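Local coordinates for enoyl-acyl carrier protein reductase (Uncultured bacterium, PDB 6KIA) that is an enoyl-acyl carrier protein reductase linked to triclosan resistance that binds NADH, probably to reduce the enoyl double bond of carrier-bound fatty acid intermediates, at residues A[250-255]-A[314-319]. Residues are numbered along the deposited sequence; the frame is centred on the assembly and turned at random.
Sequences DKYQWQ and KKENGG
Y252 and E316 form the short hydrogen bond of this surface contact: the phenol OH of Y252 donates to E316 OE2 over 2.6 Å. The carboxylate receives it on the anti lone pair of OE2, the one turned away from its other oxygen, and OE2 lies at the edge of the ring, near its plane. Ring and carboxylate planes stand 42° apart. Tyrosine suits the place because its rigid ring carries a donor well beyond the strand, while the glutamate chain, bent at chi2 (-58°), brings its carboxylate to meet it.

The charged pair is looser. K315 NZ and D250 OD1 form a salt bridge of 3.4 Å, with only a weak hydrogen bond. Lysine has the length for this: its CG is anti to the backbone N (chi1 -180°), the chain stays extended until a bend at chi4, and D250 meets it from the turn just before strand 251-255, its short side chain ending in a carboxylate, a negative partner for the ammonium.

Van der Waals contact links the two. On its way to D250 the lysine chain runs past the tyrosine in the opposite direction, its methylenes touching it with K315 CD 3.6 Å from Y252 OH and K315 CE 3.8 Å from the ring carbon Y252 CE2.

The contact joins the two-stranded hairpin 244-255 to the C-terminal end of helix 309-315, where E316 leaves helical geometry as the centre of an inverse gamma turn. Helix 426-436 touches both Y252 and E316, and N434 ND2 is hydrogen-bonded to E316 O. The chemistry implies a directional tie between a phenol donor and a carboxylate acceptor, supplemented by a solvent-accessible ion pair that is probably weaker and more adaptable.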
ATOM      1  N   ASP A 250       4.501 -26.227   4.033  1.00 29.39           N
ATOM      2  CA  ASP A 250       4.973 -26.012   5.409  1.00 34.96           C
ATOM      3  C   ASP A 250       6.303 -25.252   5.500  1.00 33.03           C
ATOM      4  O   ASP A 250       7.027 -25.369   6.484  1.00 31.22           O
ATOM      5  CB  ASP A 250       5.077 -27.350   6.157  1.00 38.63           C
ATOM      6  CG  ASP A 250       5.024 -27.176   7.674  1.00 44.17           C
ATOM      7  OD1 ASP A 250       4.276 -26.296   8.156  1.00 37.45           O
ATOM      8  OD2 ASP A 250       5.732 -27.924   8.383  1.00 45.67           O
ATOM      9  N   LYS A 251       6.596 -24.444   4.487  1.00 26.25           N
ATOM     10  CA  LYS A 251       7.782 -23.582   4.510  1.00 26.98           C
ATOM     11  C   LYS A 251       7.365 -22.174   4.110  1.00 26.24           C
ATOM     12  O   LYS A 251       6.498 -22.017   3.270  1.00 26.58           O
ATOM     13  CB  LYS A 251       8.866 -24.075   3.548  1.00 35.31           C
ATOM     14  CG  LYS A 251       9.481 -25.411   3.877  1.00 46.59           C
ATOM     15  CD  LYS A 251      10.489 -25.779   2.798  1.00 54.04           C
ATOM     16  CE  LYS A 251       9.862 -25.683   1.414  1.00 56.65           C
ATOM     17  NZ  LYS A 251      10.869 -25.798   0.330  1.00 60.28           N
ATOM     18  N   TYR A 252       7.946 -21.143   4.719  1.00 25.03           N
ATOM     19  CA  TYR A 252       7.624 -19.799   4.257  1.00 21.02           C
ATOM     20  C   TYR A 252       8.372 -19.505   2.961  1.00 25.51           C
ATOM     21  O   TYR A 252       9.605 -19.471   2.942  1.00 27.92           O
ATOM     22  CB  TYR A 252       7.950 -18.764   5.333  1.00 20.07           C
ATOM     23  CG  TYR A 252       7.058 -18.863   6.542  1.00 20.94           C
ATOM     24  CD1 TYR A 252       5.771 -18.324   6.530  1.00 19.39           C
ATOM     25  CD2 TYR A 252       7.497 -19.489   7.702  1.00 18.10           C
ATOM     26  CE1 TYR A 252       4.962 -18.396   7.638  1.00 18.28           C
ATOM     27  CE2 TYR A 252       6.701 -19.557   8.809  1.00 18.85           C
ATOM     28  CZ  TYR A 252       5.429 -19.030   8.778  1.00 19.61           C
ATOM     29  OH  TYR A 252       4.630 -19.125   9.894  1.00 21.00           O
ATOM     30  N   GLN A 253       7.618 -19.313   1.877  1.00 23.13           N
ATOM     31  CA  GLN A 253       8.182 -19.088   0.545  1.00 18.85           C
ATOM     32  C   GLN A 253       7.637 -17.817  -0.084  1.00 19.39           C
ATOM     33  O   GLN A 253       6.426 -17.546  -0.014  1.00 23.68           O
ATOM     34  CB  GLN A 253       7.901 -20.276  -0.383  1.00 22.27           C
ATOM     35  CG  GLN A 253       8.223 -21.627   0.260  1.00 23.79           C
ATOM     36  CD  GLN A 253       8.378 -22.744  -0.773  1.00 28.18           C
ATOM     37  OE1 GLN A 253       9.052 -22.575  -1.791  1.00 30.63           O
ATOM     38  NE2 GLN A 253       7.727 -23.871  -0.528  1.00 27.32           N
ATOM     39  N   TRP A 254       8.537 -17.051  -0.693  1.00 20.91           N
ATOM     40  CA  TRP A 254       8.158 -15.819  -1.356  1.00 21.54           C
ATOM     41  C   TRP A 254       7.247 -16.110  -2.527  1.00 25.46           C
ATOM     42  O   TRP A 254       7.489 -17.035  -3.313  1.00 22.89           O
ATOM     43  CB  TRP A 254       9.382 -15.051  -1.846  1.00 21.41           C
ATOM     44  CG  TRP A 254       9.029 -13.760  -2.504  1.00 19.83           C
ATOM     45  CD1 TRP A 254       8.865 -12.558  -1.886  1.00 21.66           C
ATOM     46  CD2 TRP A 254       8.799 -13.527  -3.905  1.00 23.31           C
ATOM     47  NE1 TRP A 254       8.549 -11.589  -2.806  1.00 18.41           N
ATOM     48  CE2 TRP A 254       8.495 -12.154  -4.052  1.00 20.44           C
ATOM     49  CE3 TRP A 254       8.810 -14.345  -5.046  1.00 23.53           C
ATOM     50  CZ2 TRP A 254       8.206 -11.575  -5.285  1.00 21.20           C
ATOM     51  CZ3 TRP A 254       8.540 -13.758  -6.283  1.00 21.99           C
ATOM     52  CH2 TRP A 254       8.241 -12.393  -6.390  1.00 22.09           C
ATOM     53  N   GLN A 255       6.183 -15.322  -2.626  1.00 21.82           N
ATOM     54  CA  GLN A 255       5.323 -15.379  -3.784  1.00 19.31           C
ATOM     55  C   GLN A 255       4.754 -13.982  -3.974  1.00 21.88           C
ATOM     56  O   GLN A 255       5.111 -13.059  -3.229  1.00 19.06           O
ATOM     57  CB  GLN A 255       4.230 -16.439  -3.602  1.00 16.54           C
ATOM     58  CG  GLN A 255       3.443 -16.332  -2.298  1.00 16.80           C
ATOM     59  CD  GLN A 255       2.384 -15.235  -2.346  1.00 20.39           C
ATOM     60  OE1 GLN A 255       1.372 -15.355  -3.047  1.00 18.71           O
ATOM     61  NE2 GLN A 255       2.633 -14.146  -1.618  1.00 18.36           N
ATOM     62  N   LYS A 314      -1.281 -20.913  13.349  1.00 23.55           N
ATOM     63  CA  LYS A 314      -1.134 -22.144  14.116  1.00 20.64           C
ATOM     64  C   LYS A 314       0.329 -22.471  14.297  1.00 23.50           C
ATOM     65  O   LYS A 314       0.759 -22.903  15.378  1.00 28.79           O
ATOM     66  CB  LYS A 314      -1.852 -23.309  13.398  1.00 19.44           C
ATOM     67  CG  LYS A 314      -3.356 -23.271  13.518  1.00 30.96           C
ATOM     68  CD  LYS A 314      -3.937 -24.667  13.317  1.00 43.77           C
ATOM     69  CE  LYS A 314      -5.307 -24.805  13.948  1.00 53.47           C
ATOM     70  NZ  LYS A 314      -6.045 -25.932  13.312  1.00 60.29           N
ATOM     71  N   LYS A 315       1.114 -22.207  13.265  1.00 24.66           N
ATOM     72  CA  LYS A 315       2.503 -22.630  13.250  1.00 21.67           C
ATOM     73  C   LYS A 315       3.348 -21.834  14.249  1.00 27.93           C
ATOM     74  O   LYS A 315       4.259 -22.367  14.901  1.00 30.52           O
ATOM     75  CB  LYS A 315       3.064 -22.458  11.843  1.00 23.35           C
ATOM     76  CG  LYS A 315       4.505 -22.866  11.665  1.00 26.48           C
ATOM     77  CD  LYS A 315       4.930 -22.665  10.210  1.00 34.21           C
ATOM     78  CE  LYS A 315       6.359 -23.112   9.972  1.00 38.37           C
ATOM     79  NZ  LYS A 315       6.463 -24.598  10.082  1.00 46.13           N
ATOM     80  N   GLU A 316       3.014 -20.559  14.406  1.00 24.16           N
ATOM     81  CA  GLU A 316       3.845 -19.682  15.213  1.00 22.99           C
ATOM     82  C   GLU A 316       3.415 -19.649  16.672  1.00 26.63           C
ATOM     83  O   GLU A 316       3.113 -18.594  17.222  1.00 26.03           O
ATOM     84  CB  GLU A 316       3.833 -18.282  14.595  1.00 19.81           C
ATOM     85  CG  GLU A 316       4.395 -18.281  13.196  1.00 22.76           C
ATOM     86  CD  GLU A 316       5.816 -18.813  13.098  1.00 30.62           C
ATOM     87  OE1 GLU A 316       6.604 -18.647  14.056  1.00 34.89           O
ATOM     88  OE2 GLU A 316       6.157 -19.393  12.042  1.00 28.87           O
ATOM     89  N   ASN A 317       3.418 -20.829  17.289  1.00 30.16           N
ATOM     90  CA  ASN A 317       3.006 -20.997  18.685  1.00 35.80           C
ATOM     91  C   ASN A 317       1.565 -20.529  18.897  1.00 27.14           C
ATOM     92  O   ASN A 317       1.257 -19.811  19.859  1.00 26.12           O
ATOM     93  CB  ASN A 317       3.957 -20.258  19.634  1.00 44.79           C
ATOM     94  CG  ASN A 317       3.758 -20.660  21.090  1.00 55.99           C
ATOM     95  OD1 ASN A 317       3.516 -19.820  21.960  1.00 63.22           O
ATOM     96  ND2 ASN A 317       3.848 -21.955  21.355  1.00 54.85           N
ATOM     97  N   GLY A 318       0.684 -20.902  17.971  1.00 23.13           N
ATOM     98  CA  GLY A 318      -0.719 -20.558  18.111  1.00 23.85           C
ATOM     99  C   GLY A 318      -1.308 -21.299  19.308  1.00 27.45           C
ATOM    100  O   GLY A 318      -0.928 -22.432  19.597  1.00 34.45           O
ATOM    101  N   GLY A 319      -2.244 -20.660  19.993  1.00 24.02           N
ATOM    102  CA  GLY A 319      -2.952 -21.286  21.097  1.00 21.69           C
ATOM    103  C   GLY A 319      -4.429 -21.013  20.943  1.00 18.58           C
ATOM    104  O   GLY A 319      -4.941 -21.056  19.823  1.00 23.63           O
TER